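Local coordinates for protein 3-dehydroquinate dehydratase (Clostridium difficile, PDB 4H3D) that catalyses the cis-dehydration of 3-dehydroquinate to 3-dehydroshikimate, the third step of the chorismate pathway, through an imine formed with an active-site lysine, at residues Leu81-Arg86 and Thr103-Ile108; Ile117-Phe122 and Glu130-Ala135. One frame throughout, in Å; residues are numbered along the deposited sequence.

Contact 1. Residues Leu81-Arg86 and Thr103-Ile108; sequences LLFTFR and TLNKEI. With SHL (5-hydroxy-6-methyl-4-oxo-4H-pyran-2-carboxylic acid), chain I.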
ATOM      1  N   LEU B  81     -25.847   6.509  -2.656  1.00 21.31           N
ATOM      2  CA  LEU B  81     -26.195   5.467  -1.703  1.00 20.24           C
ATOM      3  C   LEU B  81     -26.234   4.109  -2.381  1.00 19.40           C
ATOM      4  O   LEU B  81     -26.957   3.915  -3.384  1.00 20.84           O
ATOM      5  CB  LEU B  81     -27.561   5.761  -1.069  1.00 21.47           C
ATOM      6  CG  LEU B  81     -28.096   4.765  -0.046  1.00 21.81           C
ATOM      7  CD1 LEU B  81     -27.190   4.686   1.158  1.00 21.40           C
ATOM      8  CD2 LEU B  81     -29.524   5.177   0.388  1.00 25.45           C
ATOM      9  N   LEU B  82     -25.455   3.181  -1.832  1.00 20.27           N
ATOM     10  CA  LEU B  82     -25.416   1.774  -2.279  1.00 19.48           C
ATOM     11  C   LEU B  82     -26.260   0.937  -1.318  1.00 19.21           C
ATOM     12  O   LEU B  82     -26.072   1.014  -0.107  1.00 20.99           O
ATOM     13  CB  LEU B  82     -23.968   1.263  -2.262  1.00 20.26           C
ATOM     14  CG  LEU B  82     -23.735  -0.268  -2.344  1.00 18.27           C
ATOM     15  CD1 LEU B  82     -24.347  -0.868  -3.633  1.00 17.07           C
ATOM     16  CD2 LEU B  82     -22.224  -0.589  -2.221  1.00 19.34           C
ATOM     17  N   PHE B  83     -27.187   0.148  -1.860  1.00 18.05           N
ATOM     18  CA  PHE B  83     -28.061  -0.720  -1.062  1.00 17.92           C
ATOM     19  C   PHE B  83     -27.543  -2.134  -1.210  1.00 17.17           C
ATOM     20  O   PHE B  83     -27.431  -2.630  -2.321  1.00 19.27           O
ATOM     21  CB  PHE B  83     -29.490  -0.627  -1.578  1.00 18.25           C
ATOM     22  CG  PHE B  83     -30.474  -1.429  -0.791  1.00 19.28           C
ATOM     23  CD1 PHE B  83     -30.935  -0.972   0.413  1.00 19.84           C
ATOM     24  CD2 PHE B  83     -30.961  -2.632  -1.274  1.00 21.93           C
ATOM     25  CE1 PHE B  83     -31.871  -1.709   1.160  1.00 20.67           C
ATOM     26  CE2 PHE B  83     -31.902  -3.365  -0.539  1.00 23.54           C
ATOM     27  CZ  PHE B  83     -32.352  -2.889   0.676  1.00 18.77           C
ATOM     28  N   THR B  84     -27.205  -2.772  -0.087  1.00 17.61           N
ATOM     29  CA  THR B  84     -26.636  -4.121  -0.096  1.00 17.64           C
ATOM     30  C   THR B  84     -27.251  -5.042   0.957  1.00 16.87           C
ATOM     31  O   THR B  84     -27.116  -4.798   2.150  1.00 19.20           O
ATOM     32  CB  THR B  84     -25.086  -4.111   0.197  1.00 17.15           C
ATOM     33  OG1 THR B  84     -24.396  -3.307  -0.782  1.00 20.90           O
ATOM     34  CG2 THR B  84     -24.506  -5.565   0.162  1.00 17.61           C
ATOM     35  N   PHE B  85     -27.924  -6.105   0.512  1.00 17.93           N
ATOM     36  CA  PHE B  85     -28.323  -7.178   1.431  1.00 18.41           C
ATOM     37  C   PHE B  85     -27.300  -8.283   1.185  1.00 19.32           C
ATOM     38  O   PHE B  85     -27.318  -8.925   0.131  1.00 18.47           O
ATOM     39  CB  PHE B  85     -29.739  -7.731   1.189  1.00 19.84           C
ATOM     40  CG  PHE B  85     -30.140  -8.798   2.206  1.00 18.68           C
ATOM     41  CD1 PHE B  85     -29.663 -10.090   2.107  1.00 18.58           C
ATOM     42  CD2 PHE B  85     -30.939  -8.474   3.283  1.00 24.57           C
ATOM     43  CE1 PHE B  85     -29.998 -11.045   3.069  1.00 20.14           C
ATOM     44  CE2 PHE B  85     -31.275  -9.415   4.224  1.00 22.74           C
ATOM     45  CZ  PHE B  85     -30.805 -10.694   4.118  1.00 24.14           C
ATOM     46  N   ARG B  86     -26.364  -8.442   2.125  1.00 19.45           N
ATOM     47  CA  ARG B  86     -25.319  -9.459   2.047  1.00 19.85           C
ATOM     48  C   ARG B  86     -25.878 -10.751   2.624  1.00 22.13           C
ATOM     49  O   ARG B  86     -26.302 -10.787   3.772  1.00 20.83           O
ATOM     50  CB  ARG B  86     -24.088  -8.984   2.845  1.00 19.44           C
ATOM     51  CG  ARG B  86     -22.889  -9.907   2.787  1.00 19.90           C
ATOM     52  CD  ARG B  86     -22.355 -10.145   1.349  1.00 18.66           C
ATOM     53  NE  ARG B  86     -21.787  -8.943   0.736  1.00 21.99           N
ATOM     54  CZ  ARG B  86     -22.209  -8.371  -0.393  1.00 23.02           C
ATOM     55  NH1 ARG B  86     -23.209  -8.901  -1.101  1.00 24.20           N
ATOM     56  NH2 ARG B  86     -21.589  -7.285  -0.844  1.00 19.70           N
ATOM     57  N   THR B 103     -37.448  -9.610  -4.382  1.00 23.00           N
ATOM     58  CA  THR B 103     -38.466  -8.592  -4.090  1.00 25.35           C
ATOM     59  C   THR B 103     -37.872  -7.380  -3.384  1.00 24.02           C
ATOM     60  O   THR B 103     -38.149  -6.240  -3.762  1.00 24.86           O
ATOM     61  CB  THR B 103     -39.604  -9.170  -3.209  1.00 27.00           C
ATOM     62  OG1 THR B 103     -40.219 -10.260  -3.891  1.00 30.63           O
ATOM     63  CG2 THR B 103     -40.665  -8.100  -2.912  1.00 28.57           C
ATOM     64  N   LEU B 104     -37.072  -7.617  -2.351  1.00 22.85           N
ATOM     65  CA  LEU B 104     -36.439  -6.516  -1.618  1.00 22.20           C
ATOM     66  C   LEU B 104     -35.640  -5.608  -2.561  1.00 22.96           C
ATOM     67  O   LEU B 104     -35.834  -4.390  -2.591  1.00 21.43           O
ATOM     68  CB  LEU B 104     -35.523  -7.064  -0.533  1.00 22.75           C
ATOM     69  CG  LEU B 104     -34.733  -6.075   0.322  1.00 20.69           C
ATOM     70  CD1 LEU B 104     -35.659  -5.138   1.115  1.00 20.02           C
ATOM     71  CD2 LEU B 104     -33.822  -6.837   1.252  1.00 18.88           C
ATOM     72  N   ASN B 105     -34.732  -6.196  -3.332  1.00 22.72           N
ATOM     73  CA  ASN B 105     -33.925  -5.395  -4.239  1.00 22.05           C
ATOM     74  C   ASN B 105     -34.727  -4.667  -5.318  1.00 22.17           C
ATOM     75  O   ASN B 105     -34.406  -3.536  -5.679  1.00 21.25           O
ATOM     76  CB  ASN B 105     -32.840  -6.244  -4.859  1.00 22.48           C
ATOM     77  CG  ASN B 105     -31.681  -6.449  -3.927  1.00 24.43           C
ATOM     78  OD1 ASN B 105     -31.025  -5.490  -3.528  1.00 21.51           O
ATOM     79  ND2 ASN B 105     -31.411  -7.705  -3.576  1.00 21.35           N
ATOM     80  N   LYS B 106     -35.753  -5.318  -5.845  1.00 22.00           N
ATOM     81  CA  LYS B 106     -36.583  -4.695  -6.862  1.00 23.53           C
ATOM     82  C   LYS B 106     -37.385  -3.549  -6.273  1.00 24.64           C
ATOM     83  O   LYS B 106     -37.422  -2.467  -6.827  1.00 24.92           O
ATOM     84  CB  LYS B 106     -37.501  -5.734  -7.502  1.00 23.06           C
ATOM     85  CG  LYS B 106     -36.745  -6.729  -8.379  1.00 25.74           C
ATOM     86  CD  LYS B 106     -37.685  -7.708  -9.079  1.00 31.20           C
ATOM     87  CE  LYS B 106     -38.511  -7.061 -10.169  1.00 35.24           C
ATOM     88  NZ  LYS B 106     -39.595  -7.992 -10.648  1.00 38.89           N
ATOM     89  N   GLU B 107     -38.013  -3.787  -5.131  1.00 24.12           N
ATOM     90  CA  GLU B 107     -38.830  -2.766  -4.502  1.00 27.70           C
ATOM     91  C   GLU B 107     -38.018  -1.560  -4.101  1.00 26.70           C
ATOM     92  O   GLU B 107     -38.479  -0.421  -4.245  1.00 25.33           O
ATOM     93  CB  GLU B 107     -39.549  -3.329  -3.271  1.00 29.82           C
ATOM     94  CG  GLU B 107     -40.727  -4.188  -3.609  1.00 37.46           C
ATOM     95  CD  GLU B 107     -41.897  -3.372  -4.120  1.00 47.72           C
ATOM     96  OE1 GLU B 107     -42.137  -2.255  -3.591  1.00 50.82           O
ATOM     97  OE2 GLU B 107     -42.583  -3.851  -5.046  1.00 56.62           O
ATOM     98  N   ILE B 108     -36.809  -1.791  -3.594  1.00 25.04           N
ATOM     99  CA  ILE B 108     -35.977  -0.691  -3.170  1.00 23.61           C
ATOM    100  C   ILE B 108     -35.445   0.065  -4.387  1.00 23.44           C
ATOM    101  O   ILE B 108     -35.372   1.297  -4.354  1.00 22.02           O
ATOM    102  CB  ILE B 108     -34.845  -1.143  -2.205  1.00 24.83           C
ATOM    103  CG1 ILE B 108     -35.456  -1.694  -0.920  1.00 25.34           C
ATOM    104  CG2 ILE B 108     -33.904   0.023  -1.870  1.00 19.06           C
ATOM    105  CD1 ILE B 108     -36.528  -0.816  -0.305  1.00 28.81           C
TER
HETATM  106  OAD SHL I 302     -14.379  -3.936   3.187  1.00 37.96           O
HETATM  107  CAH SHL I 302     -14.559  -5.175   3.300  1.00 43.51           C
HETATM  108  OAA SHL I 302     -13.936  -5.844   4.163  1.00 41.03           O
HETATM  109  CAK SHL I 302     -15.506  -5.819   2.412  1.00 39.73           C
HETATM  110  OAG SHL I 302     -16.184  -5.009   1.441  1.00 36.68           O
HETATM  111  CAF SHL I 302     -17.246  -5.573   0.705  1.00 38.55           C
HETATM  112  CAL SHL I 302     -17.970  -4.767  -0.111  1.00 38.12           C
HETATM  113  CAJ SHL I 302     -17.543  -6.869   0.938  1.00 40.48           C
HETATM  114  OAC SHL I 302     -18.556  -7.433   0.284  1.00 37.58           O
HETATM  115  CAI SHL I 302     -16.824  -7.620   1.825  1.00 39.11           C
HETATM  116  CAE SHL I 302     -15.819  -7.109   2.547  1.00 38.84           C
HETATM  117  OAB SHL I 302     -17.119  -8.899   1.998  1.00 38.37           O
HETATM  118  O   HOH W   1     -28.817  -6.425  -2.206  1.00 21.28           O

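Contact 2. Residues Ile117-Phe122 and Glu130-Ala135; sequences IDVELF and EVVNFA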
ATOM      1  N   ILE B 117     -27.112  -0.865  -6.250  1.00 20.71           N
ATOM      2  CA  ILE B 117     -27.458  -2.025  -5.446  1.00 20.54           C
ATOM      3  C   ILE B 117     -26.388  -3.072  -5.671  1.00 20.65           C
ATOM      4  O   ILE B 117     -25.775  -3.104  -6.735  1.00 20.02           O
ATOM      5  CB  ILE B 117     -28.852  -2.651  -5.785  1.00 19.94           C
ATOM      6  CG1 ILE B 117     -28.954  -3.018  -7.276  1.00 21.33           C
ATOM      7  CG2 ILE B 117     -29.945  -1.714  -5.388  1.00 22.57           C
ATOM      8  CD1 ILE B 117     -30.222  -3.877  -7.629  1.00 22.20           C
ATOM      9  N   ASP B 118     -26.173  -3.919  -4.670  1.00 19.71           N
ATOM     10  CA  ASP B 118     -25.191  -5.006  -4.771  1.00 23.38           C
ATOM     11  C   ASP B 118     -25.952  -6.324  -4.842  1.00 23.55           C
ATOM     12  O   ASP B 118     -26.718  -6.654  -3.929  1.00 27.72           O
ATOM     13  CB  ASP B 118     -24.209  -4.957  -3.578  1.00 25.07           C
ATOM     14  CG  ASP B 118     -23.233  -6.157  -3.528  1.00 27.77           C
ATOM     15  OD1 ASP B 118     -23.693  -7.308  -3.651  1.00 24.21           O
ATOM     16  OD2 ASP B 118     -22.016  -5.947  -3.278  1.00 27.02           O
ATOM     17  N   VAL B 119     -25.782  -7.047  -5.953  1.00 22.43           N
ATOM     18  CA  VAL B 119     -26.412  -8.348  -6.118  1.00 22.86           C
ATOM     19  C   VAL B 119     -25.313  -9.428  -6.238  1.00 21.87           C
ATOM     20  O   VAL B 119     -24.311  -9.234  -6.898  1.00 21.85           O
ATOM     21  CB  VAL B 119     -27.394  -8.377  -7.326  1.00 23.33           C
ATOM     22  CG1 VAL B 119     -28.407  -7.221  -7.211  1.00 29.41           C
ATOM     23  CG2 VAL B 119     -26.679  -8.286  -8.609  1.00 26.57           C
ATOM     24  N   GLU B 120     -25.526 -10.562  -5.595  1.00 21.29           N
ATOM     25  CA  GLU B 120     -24.529 -11.627  -5.553  1.00 20.30           C
ATOM     26  C   GLU B 120     -24.576 -12.574  -6.756  1.00 20.74           C
ATOM     27  O   GLU B 120     -25.630 -13.127  -7.068  1.00 20.76           O
ATOM     28  CB  GLU B 120     -24.720 -12.411  -4.255  1.00 20.87           C
ATOM     29  CG  GLU B 120     -24.367 -11.610  -3.056  1.00 24.18           C
ATOM     30  CD  GLU B 120     -24.982 -12.139  -1.773  1.00 31.71           C
ATOM     31  OE1 GLU B 120     -25.712 -13.155  -1.827  1.00 33.75           O
ATOM     32  OE2 GLU B 120     -24.742 -11.522  -0.719  1.00 24.55           O
ATOM     33  N   LEU B 121     -23.419 -12.763  -7.407  1.00 20.17           N
ATOM     34  CA  LEU B 121     -23.268 -13.693  -8.543  1.00 19.31           C
ATOM     35  C   LEU B 121     -23.870 -15.083  -8.239  1.00 20.41           C
ATOM     36  O   LEU B 121     -24.514 -15.707  -9.085  1.00 21.74           O
ATOM     37  CB  LEU B 121     -21.785 -13.867  -8.865  1.00 21.04           C
ATOM     38  CG  LEU B 121     -21.433 -14.760 -10.056  1.00 20.93           C
ATOM     39  CD1 LEU B 121     -22.017 -14.198 -11.352  1.00 22.76           C
ATOM     40  CD2 LEU B 121     -19.929 -14.935 -10.166  1.00 20.61           C
ATOM     41  N   PHE B 122     -23.649 -15.538  -7.022  1.00 19.33           N
ATOM     42  CA  PHE B 122     -24.036 -16.864  -6.586  1.00 19.99           C
ATOM     43  C   PHE B 122     -25.566 -17.104  -6.535  1.00 20.11           C
ATOM     44  O   PHE B 122     -26.012 -18.243  -6.467  1.00 18.91           O
ATOM     45  CB  PHE B 122     -23.361 -17.170  -5.220  1.00 20.78           C
ATOM     46  CG  PHE B 122     -23.102 -18.633  -4.983  1.00 24.56           C
ATOM     47  CD1 PHE B 122     -22.167 -19.311  -5.764  1.00 27.60           C
ATOM     48  CD2 PHE B 122     -23.726 -19.318  -3.960  1.00 25.90           C
ATOM     49  CE1 PHE B 122     -21.892 -20.642  -5.555  1.00 28.93           C
ATOM     50  CE2 PHE B 122     -23.463 -20.661  -3.744  1.00 28.58           C
ATOM     51  CZ  PHE B 122     -22.545 -21.329  -4.542  1.00 30.74           C
ATOM     52  N   GLU B 130     -33.313 -10.831 -13.501  1.00 27.65           N
ATOM     53  CA  GLU B 130     -34.495 -10.089 -13.078  1.00 30.09           C
ATOM     54  C   GLU B 130     -34.138  -8.796 -12.345  1.00 27.66           C
ATOM     55  O   GLU B 130     -34.667  -7.723 -12.675  1.00 28.34           O
ATOM     56  CB  GLU B 130     -35.428 -10.952 -12.214  1.00 30.96           C
ATOM     57  CG  GLU B 130     -36.744 -10.237 -11.888  1.00 37.14           C
ATOM     58  CD  GLU B 130     -37.744 -11.084 -11.112  1.00 44.89           C
ATOM     59  OE1 GLU B 130     -37.503 -12.287 -10.886  1.00 45.43           O
ATOM     60  OE2 GLU B 130     -38.799 -10.528 -10.738  1.00 50.65           O
ATOM     61  N   VAL B 131     -33.235  -8.887 -11.373  1.00 25.37           N
ATOM     62  CA  VAL B 131     -32.868  -7.724 -10.579  1.00 24.31           C
ATOM     63  C   VAL B 131     -32.048  -6.706 -11.382  1.00 23.51           C
ATOM     64  O   VAL B 131     -32.265  -5.502 -11.251  1.00 23.10           O
ATOM     65  CB  VAL B 131     -32.116  -8.115  -9.300  1.00 24.56           C
ATOM     66  CG1 VAL B 131     -31.800  -6.880  -8.484  1.00 24.87           C
ATOM     67  CG2 VAL B 131     -32.964  -9.104  -8.484  1.00 25.81           C
ATOM     68  N   VAL B 132     -31.120  -7.177 -12.207  1.00 22.59           N
ATOM     69  CA  VAL B 132     -30.306  -6.246 -13.004  1.00 22.93           C
ATOM     70  C   VAL B 132     -31.152  -5.485 -14.028  1.00 24.63           C
ATOM     71  O   VAL B 132     -31.045  -4.270 -14.137  1.00 24.82           O
ATOM     72  CB  VAL B 132     -29.142  -6.945 -13.724  1.00 23.99           C
ATOM     73  CG1 VAL B 132     -28.494  -5.997 -14.732  1.00 24.69           C
ATOM     74  CG2 VAL B 132     -28.132  -7.418 -12.736  1.00 21.33           C
ATOM     75  N   ASN B 133     -32.004  -6.193 -14.759  1.00 25.42           N
ATOM     76  CA  ASN B 133     -32.833  -5.550 -15.765  1.00 28.08           C
ATOM     77  C   ASN B 133     -33.753  -4.511 -15.140  1.00 26.65           C
ATOM     78  O   ASN B 133     -33.920  -3.419 -15.683  1.00 25.48           O
ATOM     79  CB  ASN B 133     -33.645  -6.582 -16.565  1.00 30.26           C
ATOM     80  CG  ASN B 133     -32.796  -7.355 -17.559  1.00 38.98           C
ATOM     81  OD1 ASN B 133     -31.774  -6.852 -18.052  1.00 44.39           O
ATOM     82  ND2 ASN B 133     -33.225  -8.587 -17.882  1.00 43.21           N
ATOM     83  N   PHE B 134     -34.313  -4.825 -13.976  1.00 25.79           N
ATOM     84  CA  PHE B 134     -35.204  -3.894 -13.320  1.00 23.83           C
ATOM     85  C   PHE B 134     -34.456  -2.670 -12.794  1.00 22.59           C
ATOM     86  O   PHE B 134     -34.929  -1.535 -12.944  1.00 24.94           O
ATOM     87  CB  PHE B 134     -35.998  -4.552 -12.199  1.00 24.39           C
ATOM     88  CG  PHE B 134     -37.059  -3.679 -11.671  1.00 26.67           C
ATOM     89  CD1 PHE B 134     -38.248  -3.521 -12.376  1.00 31.43           C
ATOM     90  CD2 PHE B 134     -36.867  -2.949 -10.514  1.00 27.48           C
ATOM     91  CE1 PHE B 134     -39.230  -2.687 -11.910  1.00 34.72           C
ATOM     92  CE2 PHE B 134     -37.860  -2.104 -10.040  1.00 27.98           C
ATOM     93  CZ  PHE B 134     -39.034  -1.971 -10.736  1.00 32.64           C
ATOM     94  N   ALA B 135     -33.310  -2.897 -12.158  1.00 20.77           N
ATOM     95  CA  ALA B 135     -32.480  -1.809 -11.683  1.00 21.28           C
ATOM     96  C   ALA B 135     -32.153  -0.872 -12.838  1.00 20.46           C
ATOM     97  O   ALA B 135     -32.262   0.347 -12.700  1.00 21.50           O
ATOM     98  CB  ALA B 135     -31.174  -2.345 -11.031  1.00 19.31           C
TER

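Contact 1. Residues Leu81-Arg86 and Thr103-Ile108
The ring of Phe-83 carries Ile-108 on one face: CG2 sits 3.8 Å from the ring centroid and only 7° off the ring normal, a well-centred CH-pi contact. At its edge, near the ring plane, come Leu-104 CG, 4.0 Å from Phe-83 CZ, and the amide of Asn-105, whose OD1 lies 3.6 Å from Phe-83 CD2. Ring and amide stand almost perpendicular, 82° apart. The guanidinium of Arg-86 has Thr-84 CG2 over one face. Ile-108 also brings CG1 to 3.7 Å from Phe-83 CZ. Phe-85, its CG anti to the backbone N (chi1 -177°), sets CD2 3.9 Å from Leu-104 CD2. No direct hydrogen bond joins the segments; instead a water accepts from Phe-85 N (2.9 Å) and lies 2.7 Å from Asn-105 OD1, to which it can donate. Arg-86 turns from this packing to the substrate pocket, where Arg-86 NH2 gives a bent hydrogen bond to OAC of the bound SHL (3.2 Å). The contact seats helix 98-110 on the outside of strand 81-84 of the TIM barrel, with Ile-62 of helix 62-76 against Leu-104 and Ile-108, and Ile-117 of the neighbouring strand 116-120 against Phe-83.

Contact 2. Residues Ile117-Phe122 and Glu130-Ala135
Ile-117 and Val-131 meet on a slant, methyl against methyl: Ile-117 CD1 comes to 3.5 Å from Val-131 CG1, tighter than ordinary van der Waals contact. The reach comes from a first torsion that sets Ile-117 CG1 between the backbone N and the carbonyl carbon (chi1 56°); from there the chain extends straight to CD1, which also touches Ala-135 CB at 3.9 Å, one helical turn on from Val-131. Val-119 and Val-131 lie alongside, pointing opposite ways, with Val-119 CG1 3.6 Å from Val-131 CG1. One methyl of the helix is thus shared by two residues of the strand. This is the strand-to-helix packing of a beta-alpha-beta unit in the TIM barrel, strand 116-120 and helix 125-137 leading on to strand 141-148; the axes of strand 117-120 and helix 130-135 run nearly antiparallel (160°) and approach to 10.0 Å. Alternation along the strand sends Ile-117 and Val-119 out to the helix, whereas Asp-118 and Glu-120 face the other way, toward the barrel interior. Val-132 stands at the margin, its CG2 4.5 Å from Val-119 CG2. Beside this seam, Val-119 and Ala-135 both pack on Val-142 of strand 141-148, and Val-131 rests against Asn-105 of helix 98-110.

Following the chain from the N terminus, past strands 21-26 and 48-52, strand 81-84 is reached and leads through a loop into helix 98-110; contact 1 closes when that helix folds back on the strand. The chain then enters strand 116-120, next to 81-84 in the parallel sheet, and contact 2 closes over a shorter connection when helix 125-137 returns. The two loops follow in series, neither nested nor crossed, as successive beta-alpha steps round the barrel wall. Outside the barrel the helices are tied by the salt bridge from Lys-106 NZ to Glu-130 OE2 (2.7 Å); on the inner side, a salt bridge from Arg-86 NH2 to Asp-118 OD2 (2.8 Å) ties the loop after strand 81-84 to strand 116-120.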